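Local structure of putidaredoxin reductase (Pseudomonas putida, 1Q1R) at residues Y347-S355 against P398-L408; Y334-G342 against D375-F383. The protein probably passes electrons from NADH through its bound FAD to putidaredoxin, the iron-sulfur protein that supplies the cytochrome P450cam monooxygenase. All coordinates share one frame; numbering follows the deposited sequence.

Contact 1 of 2, residues Y347-S355 against P398-L408; sequences YDRIIVRGS and PNLLGDESVPL
Arg353 and Gly402 bring the two backbones closest, CA to CA 4.1 Å, where outermost strand 349-353 of the antiparallel sheet in the C-terminal reductase domain meets the short, weakly bonded helix 398-401 and the type I turn Asp403-Val406. No backbone hydrogen bond joins them directly; a water accepts from Gly354 N and donates to the carbonyls of Val352 and Gly402. With CG of Arg353 anti to the backbone N (chi1 -178°) and the chain extended as far as NE, its guanidinium lies among carbonyls of the helix end and the turn. NH1 donates to Leu401 O at 2.9 Å, in the guanidinium plane but well above the carbonyl plane, and makes a weak bond to Asp403 O; NE forms a salt bridge with Glu382. Glu404 passes the arginine chain, CG to CG 3.9 Å, and its carboxylate, salt-bridged to Arg379, rests against Gly354 CA. Earlier in the strand, Ile351 lays CG2 over Gly402 N at 3.6 Å and CD1 near Pro398 CB at 4.3 Å. Arg349 crosses Pro398 at about a right angle and shares a water with Asn399 OD1. Arg353 NH2 donates to Val406 O at 2.8 Å, with an N-H...O angle of 161°.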
loop_
_atom_site.group_PDB
_atom_site.type_symbol
_atom_site.label_atom_id
_atom_site.label_comp_id
_atom_site.label_asym_id
_atom_site.label_seq_id
_atom_site.Cartn_x
_atom_site.Cartn_y
_atom_site.Cartn_z
ATOM N N TYR A 347 17.146 10.365 6.648
ATOM C CA TYR A 347 18.463 10.113 6.073
ATOM C C TYR A 347 19.185 11.431 5.824
ATOM O O TYR A 347 18.554 12.441 5.500
ATOM C CB TYR A 347 18.330 9.335 4.756
ATOM C CG TYR A 347 17.885 10.172 3.578
ATOM C CD1 TYR A 347 18.811 10.860 2.797
ATOM C CD2 TYR A 347 16.534 10.299 3.261
ATOM C CE1 TYR A 347 18.404 11.655 1.730
ATOM C CE2 TYR A 347 16.116 11.092 2.196
ATOM C CZ TYR A 347 17.056 11.767 1.437
ATOM O OH TYR A 347 16.646 12.566 0.396
ATOM N N ASP A 348 20.507 11.421 5.980
ATOM C CA ASP A 348 21.299 12.622 5.754
ATOM C C ASP A 348 22.220 12.449 4.556
ATOM O O ASP A 348 23.038 13.319 4.261
ATOM C CB ASP A 348 22.114 12.981 6.997
ATOM C CG ASP A 348 22.907 11.817 7.529
ATOM O OD1 ASP A 348 23.661 11.204 6.747
ATOM O OD2 ASP A 348 22.778 11.521 8.734
ATOM N N ARG A 349 22.089 11.317 3.872
ATOM C CA ARG A 349 22.881 11.054 2.677
ATOM C C ARG A 349 22.575 9.700 2.064
ATOM O O ARG A 349 22.130 8.775 2.743
ATOM C CB ARG A 349 24.380 11.145 2.965
ATOM C CG ARG A 349 24.939 10.035 3.831
ATOM C CD ARG A 349 26.372 9.751 3.423
ATOM N NE ARG A 349 27.056 8.879 4.371
ATOM C CZ ARG A 349 28.216 8.280 4.123
ATOM N NH1 ARG A 349 28.818 8.458 2.953
ATOM N NH2 ARG A 349 28.775 7.511 5.046
ATOM N N ILE A 350 22.813 9.598 0.767
ATOM C CA ILE A 350 22.570 8.360 0.058
ATOM C C ILE A 350 23.849 7.927 -0.630
ATOM O O ILE A 350 24.722 8.747 -0.924
ATOM C CB ILE A 350 21.472 8.520 -1.018
ATOM C CG1 ILE A 350 22.015 9.323 -2.200
ATOM C CG2 ILE A 350 20.254 9.218 -0.422
ATOM C CD1 ILE A 350 21.102 9.332 -3.405
ATOM N N ILE A 351 23.956 6.629 -0.867
ATOM C CA ILE A 351 25.105 6.065 -1.551
ATOM C C ILE A 351 24.527 5.199 -2.656
ATOM O O ILE A 351 23.742 4.285 -2.396
ATOM C CB ILE A 351 25.971 5.202 -0.602
ATOM C CG1 ILE A 351 26.554 6.082 0.508
ATOM C CG2 ILE A 351 27.082 4.518 -1.391
ATOM C CD1 ILE A 351 27.424 5.343 1.494
ATOM N N VAL A 352 24.893 5.508 -3.892
ATOM C CA VAL A 352 24.399 4.759 -5.030
ATOM C C VAL A 352 25.393 3.676 -5.416
ATOM O O VAL A 352 26.577 3.946 -5.610
ATOM C CB VAL A 352 24.169 5.683 -6.244
ATOM C CG1 VAL A 352 23.645 4.874 -7.427
ATOM C CG2 VAL A 352 23.203 6.798 -5.868
ATOM N N ARG A 353 24.903 2.446 -5.511
ATOM C CA ARG A 353 25.729 1.315 -5.889
ATOM C C ARG A 353 25.282 0.928 -7.293
ATOM O O ARG A 353 24.233 0.309 -7.475
ATOM C CB ARG A 353 25.514 0.155 -4.911
ATOM C CG ARG A 353 26.372 -1.069 -5.192
ATOM C CD ARG A 353 25.996 -2.213 -4.256
ATOM N NE ARG A 353 26.758 -3.422 -4.543
ATOM C CZ ARG A 353 27.992 -3.658 -4.102
ATOM N NH1 ARG A 353 28.611 -2.764 -3.340
ATOM N NH2 ARG A 353 28.608 -4.785 -4.430
ATOM N N GLY A 354 26.084 1.309 -8.281
ATOM C CA GLY A 354 25.751 1.037 -9.667
ATOM C C GLY A 354 25.458 2.369 -10.334
ATOM O O GLY A 354 25.530 3.408 -9.684
ATOM N N SER A 355 25.124 2.357 -11.618
ATOM C CA SER A 355 24.843 3.601 -12.323
ATOM C C SER A 355 23.350 3.912 -12.424
ATOM O O SER A 355 22.541 3.030 -12.719
ATOM C CB SER A 355 25.445 3.555 -13.730
ATOM O OG SER A 355 25.112 4.727 -14.456
ATOM N N PRO A 398 30.116 2.007 5.306
ATOM C CA PRO A 398 29.531 2.931 4.330
ATOM C C PRO A 398 30.407 3.164 3.101
ATOM O O PRO A 398 29.919 3.176 1.969
ATOM C CB PRO A 398 29.332 4.209 5.142
ATOM C CG PRO A 398 29.083 3.689 6.521
ATOM C CD PRO A 398 30.124 2.606 6.652
ATOM N N ASN A 399 31.705 3.335 3.329
ATOM C CA ASN A 399 32.636 3.598 2.240
ATOM C C ASN A 399 32.794 2.473 1.217
ATOM O O ASN A 399 33.467 2.648 0.208
ATOM C CB ASN A 399 34.005 3.998 2.805
ATOM C CG ASN A 399 33.926 5.231 3.698
ATOM O OD1 ASN A 399 33.119 6.136 3.456
ATOM N ND2 ASN A 399 34.766 5.276 4.729
ATOM N N LEU A 400 32.174 1.322 1.463
ATOM C CA LEU A 400 32.268 0.220 0.508
ATOM C C LEU A 400 30.924 -0.085 -0.152
ATOM O O LEU A 400 30.866 -0.772 -1.168
ATOM C CB LEU A 400 32.793 -1.041 1.191
ATOM C CG LEU A 400 34.261 -1.072 1.622
ATOM C CD1 LEU A 400 34.551 -2.392 2.319
ATOM C CD2 LEU A 400 35.159 -0.905 0.408
ATOM N N LEU A 401 29.844 0.431 0.423
ATOM C CA LEU A 401 28.516 0.167 -0.120
ATOM C C LEU A 401 28.379 0.538 -1.598
ATOM O O LEU A 401 27.699 -0.157 -2.354
ATOM C CB LEU A 401 27.450 0.888 0.713
ATOM C CG LEU A 401 27.279 0.402 2.156
ATOM C CD1 LEU A 401 26.234 1.268 2.856
ATOM C CD2 LEU A 401 26.853 -1.066 2.177
ATOM N N GLY A 402 29.036 1.618 -2.013
ATOM C CA GLY A 402 28.954 2.036 -3.403
ATOM C C GLY A 402 30.005 1.416 -4.309
ATOM O O GLY A 402 30.007 1.651 -5.523
ATOM N N ASP A 403 30.894 0.618 -3.726
ATOM C CA ASP A 403 31.970 -0.038 -4.472
ATOM C C ASP A 403 31.511 -1.381 -5.039
ATOM O O ASP A 403 31.465 -2.382 -4.323
ATOM C CB ASP A 403 33.173 -0.272 -3.556
ATOM C CG ASP A 403 34.407 -0.713 -4.316
ATOM O OD1 ASP A 403 34.263 -1.289 -5.418
ATOM O OD2 ASP A 403 35.522 -0.490 -3.804
ATOM N N GLU A 404 31.207 -1.409 -6.330
ATOM C CA GLU A 404 30.735 -2.631 -6.963
ATOM C C GLU A 404 31.768 -3.735 -7.140
ATOM O O GLU A 404 31.420 -4.858 -7.512
ATOM C CB GLU A 404 30.089 -2.301 -8.306
ATOM C CG GLU A 404 28.813 -1.491 -8.153
ATOM C CD GLU A 404 27.984 -1.483 -9.410
ATOM O OE1 GLU A 404 28.388 -0.816 -10.386
ATOM O OE2 GLU A 404 26.932 -2.155 -9.421
ATOM N N SER A 405 33.035 -3.436 -6.876
ATOM C CA SER A 405 34.071 -4.454 -7.012
ATOM C C SER A 405 34.094 -5.288 -5.734
ATOM O O SER A 405 34.763 -6.318 -5.664
ATOM C CB SER A 405 35.441 -3.804 -7.240
ATOM O OG SER A 405 35.898 -3.144 -6.073
ATOM N N VAL A 406 33.354 -4.830 -4.729
ATOM C CA VAL A 406 33.272 -5.510 -3.438
ATOM C C VAL A 406 31.853 -6.039 -3.224
ATOM O O VAL A 406 30.929 -5.267 -2.972
ATOM C CB VAL A 406 33.607 -4.543 -2.281
ATOM C CG1 VAL A 406 33.559 -5.278 -0.958
ATOM C CG2 VAL A 406 34.980 -3.916 -2.504
ATOM N N PRO A 407 31.661 -7.365 -3.327
ATOM C CA PRO A 407 30.337 -7.963 -3.140
ATOM C C PRO A 407 29.692 -7.588 -1.806
ATOM O O PRO A 407 30.352 -7.550 -0.765
ATOM C CB PRO A 407 30.617 -9.460 -3.255
ATOM C CG PRO A 407 31.766 -9.504 -4.218
ATOM C CD PRO A 407 32.651 -8.395 -3.690
ATOM N N LEU A 408 28.393 -7.313 -1.848
ATOM C CA LEU A 408 27.654 -6.931 -0.654
ATOM C C LEU A 408 27.740 -8.038 0.391
ATOM O O LEU A 408 27.799 -7.769 1.591
ATOM C CB LEU A 408 26.196 -6.639 -1.025
ATOM C CG LEU A 408 25.372 -5.772 -0.072
ATOM C CD1 LEU A 408 26.109 -4.474 0.239
ATOM C CD2 LEU A 408 24.018 -5.476 -0.716
HETATM O O HOH W 1 31.583 6.929 5.714
HETATM O O HOH W 2 28.629 2.695 -7.615
HETATM O O HOH W 3 26.757 -7.122 -4.569
#

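Contact 2 of 2, residues Y334-G342 against D375-F383; sequences YEIGLKMVG and DTVNRPVEF
The ring of Phe383 carries Lys339 on one face: Lys339 CB stands 3.6 Å from the ring centroid and 13° off the normal, a CH-pi contact over the centre. Met340 C and Val341 N lie at the ring's edge, near its plane, while Val341 CB approaches CE1 of Phe383 obliquely at 3.5 Å. The lysine chain bends at chi3, which carries Lys339 CE back to Phe383 CE2 at 3.4 Å; NZ donates to a water that in turn donates to Pro380 O. Trp328, from strand 328-333, meets the phenylalanine ring as well.

A second flat group, the Asn378 amide, closes the end of the strand pair. Its OD1 accepts from Gly337 N at 2.8 Å, the donor standing above the carbonyl plane, while Asn378 N donates to Gly337 O. Its ND2 bonds Pro359 O. Beyond this end the strands run antiparallel, their axes at 164°. Lys339 and Thr376 form the hydrogen-bonded pair, and Lys339 O accepts twice, from Thr376 N and from Thr376 OG1, the latter at 2.9 Å. Chi1 of 64° turns that hydroxyl back toward the neighbouring strand.

On the sheet face shared by Leu338 and Met340, Leu338 CD2 lies alongside Val377 CG2 at 3.6 Å, and Met340 CG packs against Asp375 OD2 at 3.3 Å. Ile336 CG2 adds to the apolar patch through Val377 CG1. Leu338 and Ile336 also touch helix 191-204. The Met340 side chain lies about 9 Å from the bound FAD. A pair of inner antiparallel strands leading into helix 380-391, which folds back with Phe383 across its own sheet, belongs to the C-terminal domain of this glutathione reductase-type flavoprotein.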
loop_
_atom_site.group_PDB
_atom_site.type_symbol
_atom_site.label_atom_id
_atom_site.label_comp_id
_atom_site.label_asym_id
_atom_site.label_seq_id
_atom_site.Cartn_x
_atom_site.Cartn_y
_atom_site.Cartn_z
ATOM N N TYR A 334 7.114 -0.637 -16.162
ATOM C CA TYR A 334 7.831 -0.998 -17.379
ATOM C C TYR A 334 8.694 -2.242 -17.169
ATOM O O TYR A 334 9.870 -2.261 -17.529
ATOM C CB TYR A 334 8.712 0.164 -17.849
ATOM C CG TYR A 334 7.981 1.481 -17.969
ATOM C CD1 TYR A 334 8.262 2.538 -17.103
ATOM C CD2 TYR A 334 7.000 1.668 -18.941
ATOM C CE1 TYR A 334 7.583 3.755 -17.205
ATOM C CE2 TYR A 334 6.314 2.878 -19.049
ATOM C CZ TYR A 334 6.611 3.915 -18.180
ATOM O OH TYR A 334 5.942 5.113 -18.296
ATOM N N GLU A 335 8.106 -3.275 -16.578
ATOM C CA GLU A 335 8.802 -4.539 -16.332
ATOM C C GLU A 335 10.073 -4.412 -15.494
ATOM O O GLU A 335 10.911 -5.312 -15.498
ATOM C CB GLU A 335 9.146 -5.227 -17.659
ATOM C CG GLU A 335 7.937 -5.667 -18.478
ATOM C CD GLU A 335 8.329 -6.245 -19.828
ATOM O OE1 GLU A 335 9.038 -7.273 -19.862
ATOM O OE2 GLU A 335 7.932 -5.666 -20.863
ATOM N N ILE A 336 10.219 -3.297 -14.786
ATOM C CA ILE A 336 11.386 -3.081 -13.939
ATOM C C ILE A 336 11.086 -3.576 -12.525
ATOM O O ILE A 336 10.049 -3.249 -11.952
ATOM C CB ILE A 336 11.758 -1.588 -13.876
ATOM C CG1 ILE A 336 12.229 -1.116 -15.250
ATOM C CG2 ILE A 336 12.833 -1.358 -12.823
ATOM C CD1 ILE A 336 12.551 0.363 -15.308
ATOM N N GLY A 337 11.993 -4.375 -11.973
ATOM C CA GLY A 337 11.798 -4.896 -10.633
ATOM C C GLY A 337 12.214 -3.899 -9.571
ATOM O O GLY A 337 13.395 -3.781 -9.237
ATOM N N LEU A 338 11.239 -3.173 -9.039
ATOM C CA LEU A 338 11.501 -2.180 -8.008
ATOM C C LEU A 338 11.141 -2.746 -6.639
ATOM O O LEU A 338 9.980 -3.062 -6.378
ATOM C CB LEU A 338 10.676 -0.925 -8.289
ATOM C CG LEU A 338 10.894 -0.342 -9.693
ATOM C CD1 LEU A 338 9.794 0.649 -10.045
ATOM C CD2 LEU A 338 12.259 0.318 -9.744
ATOM N N LYS A 339 12.140 -2.889 -5.774
ATOM C CA LYS A 339 11.911 -3.412 -4.433
ATOM C C LYS A 339 12.556 -2.489 -3.409
ATOM O O LYS A 339 13.743 -2.171 -3.495
ATOM C CB LYS A 339 12.469 -4.832 -4.311
ATOM C CG LYS A 339 11.925 -5.778 -5.372
ATOM C CD LYS A 339 12.312 -7.225 -5.110
ATOM C CE LYS A 339 11.516 -7.815 -3.955
ATOM N NZ LYS A 339 11.853 -9.255 -3.718
ATOM N N MET A 340 11.756 -2.057 -2.442
ATOM C CA MET A 340 12.218 -1.141 -1.414
ATOM C C MET A 340 12.141 -1.769 -0.026
ATOM O O MET A 340 11.141 -2.399 0.323
ATOM C CB MET A 340 11.360 0.130 -1.441
ATOM C CG MET A 340 11.338 0.900 -2.775
ATOM S SD MET A 340 10.636 0.052 -4.238
ATOM C CE MET A 340 12.041 0.180 -5.389
ATOM N N VAL A 341 13.200 -1.601 0.763
ATOM C CA VAL A 341 13.224 -2.125 2.127
ATOM C C VAL A 341 13.610 -1.023 3.110
ATOM O O VAL A 341 14.498 -0.215 2.835
ATOM C CB VAL A 341 14.212 -3.309 2.282
ATOM C CG1 VAL A 341 15.611 -2.894 1.856
ATOM C CG2 VAL A 341 14.219 -3.786 3.726
ATOM N N GLY A 342 12.924 -0.990 4.250
ATOM C CA GLY A 342 13.203 0.008 5.264
ATOM C C GLY A 342 12.481 1.319 5.037
ATOM O O GLY A 342 11.764 1.487 4.045
ATOM N N ASP A 375 16.697 1.138 -1.733
ATOM C CA ASP A 375 15.787 1.010 -2.860
ATOM C C ASP A 375 16.607 0.255 -3.903
ATOM O O ASP A 375 17.700 0.692 -4.270
ATOM C CB ASP A 375 15.388 2.388 -3.410
ATOM C CG ASP A 375 14.471 3.168 -2.465
ATOM O OD1 ASP A 375 14.291 4.385 -2.694
ATOM O OD2 ASP A 375 13.928 2.578 -1.507
ATOM N N THR A 376 16.108 -0.887 -4.358
ATOM C CA THR A 376 16.826 -1.652 -5.368
ATOM C C THR A 376 16.050 -1.666 -6.674
ATOM O O THR A 376 14.821 -1.760 -6.680
ATOM C CB THR A 376 17.077 -3.105 -4.913
ATOM O OG1 THR A 376 15.828 -3.783 -4.742
ATOM C CG2 THR A 376 17.842 -3.119 -3.596
ATOM N N VAL A 377 16.779 -1.557 -7.779
ATOM C CA VAL A 377 16.184 -1.559 -9.111
ATOM C C VAL A 377 16.791 -2.710 -9.902
ATOM O O VAL A 377 17.951 -2.651 -10.318
ATOM C CB VAL A 377 16.458 -0.225 -9.832
ATOM C CG1 VAL A 377 15.976 -0.298 -11.269
ATOM C CG2 VAL A 377 15.767 0.909 -9.088
ATOM N N ASN A 378 15.993 -3.755 -10.104
ATOM C CA ASN A 378 16.427 -4.957 -10.807
ATOM C C ASN A 378 17.598 -5.626 -10.093
ATOM O O ASN A 378 18.500 -6.162 -10.732
ATOM C CB ASN A 378 16.812 -4.653 -12.262
ATOM C CG ASN A 378 15.597 -4.435 -13.159
ATOM O OD1 ASN A 378 14.532 -5.025 -12.944
ATOM N ND2 ASN A 378 15.759 -3.601 -14.178
ATOM N N ARG A 379 17.578 -5.595 -8.765
ATOM C CA ARG A 379 18.626 -6.227 -7.969
ATOM C C ARG A 379 18.025 -7.012 -6.806
ATOM O O ARG A 379 18.137 -6.625 -5.641
ATOM C CB ARG A 379 19.609 -5.174 -7.458
ATOM C CG ARG A 379 20.431 -4.570 -8.577
ATOM C CD ARG A 379 21.731 -3.997 -8.070
ATOM N NE ARG A 379 22.554 -3.523 -9.173
ATOM C CZ ARG A 379 23.787 -3.042 -9.039
ATOM N NH1 ARG A 379 24.354 -2.966 -7.837
ATOM N NH2 ARG A 379 24.447 -2.631 -10.113
ATOM N N PRO A 380 17.381 -8.145 -7.119
ATOM C CA PRO A 380 16.742 -9.013 -6.129
ATOM C C PRO A 380 17.674 -9.559 -5.048
ATOM O O PRO A 380 17.274 -9.694 -3.893
ATOM C CB PRO A 380 16.123 -10.114 -6.993
ATOM C CG PRO A 380 17.047 -10.190 -8.168
ATOM C CD PRO A 380 17.290 -8.733 -8.470
ATOM N N VAL A 381 18.914 -9.870 -5.415
ATOM C CA VAL A 381 19.854 -10.399 -4.436
ATOM C C VAL A 381 20.289 -9.323 -3.449
ATOM O O VAL A 381 20.265 -9.543 -2.233
ATOM C CB VAL A 381 21.101 -11.007 -5.115
ATOM C CG1 VAL A 381 22.060 -11.537 -4.054
ATOM C CG2 VAL A 381 20.678 -12.133 -6.054
ATOM N N GLU A 382 20.680 -8.158 -3.956
ATOM C CA GLU A 382 21.093 -7.089 -3.060
ATOM C C GLU A 382 19.903 -6.649 -2.211
ATOM O O GLU A 382 20.075 -6.126 -1.110
ATOM C CB GLU A 382 21.676 -5.905 -3.844
ATOM C CG GLU A 382 22.883 -6.286 -4.707
ATOM C CD GLU A 382 23.768 -5.104 -5.077
ATOM O OE1 GLU A 382 23.244 -3.981 -5.252
ATOM O OE2 GLU A 382 24.996 -5.306 -5.211
ATOM N N PHE A 383 18.690 -6.868 -2.713
ATOM C CA PHE A 383 17.504 -6.509 -1.942
ATOM C C PHE A 383 17.409 -7.449 -0.737
ATOM O O PHE A 383 17.280 -7.011 0.408
ATOM C CB PHE A 383 16.236 -6.639 -2.791
ATOM C CG PHE A 383 14.973 -6.428 -2.010
ATOM C CD1 PHE A 383 14.667 -5.176 -1.486
ATOM C CD2 PHE A 383 14.114 -7.492 -1.752
ATOM C CE1 PHE A 383 13.525 -4.985 -0.711
ATOM C CE2 PHE A 383 12.970 -7.314 -0.978
ATOM C CZ PHE A 383 12.677 -6.057 -0.456
HETATM O O HOH W 4 13.973 -4.401 -16.528
HETATM O O HOH W 5 15.102 -4.933 -7.352
HETATM O O HOH W 6 14.529 -10.399 -3.773
HETATM O O HOH W 7 12.966 1.749 0.960
#

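Both contacts hold the same antiparallel sheet, from different places: contact 2 joins two neighbouring inner strands and is largely buried, whereas contact 1 packs a helix and turn against an outermost strand and is only partly buried. Their centres lie 15 Å apart. Contact 2 relies on strand-to-strand backbone bonds, aliphatic packing and a ring laid on a lysine chain; contact 1 relies on one arginine binding carbonyls of the helix end and the turn, with water filling in between backbones. Two salt bridges join them: Glu404 OE2 to Arg379 NH2 at 2.6 Å and Arg353 NE to Glu382 OE2 at 2.7 Å. Because Arg379 and Glu382 are also paired, the four charges form one connected network.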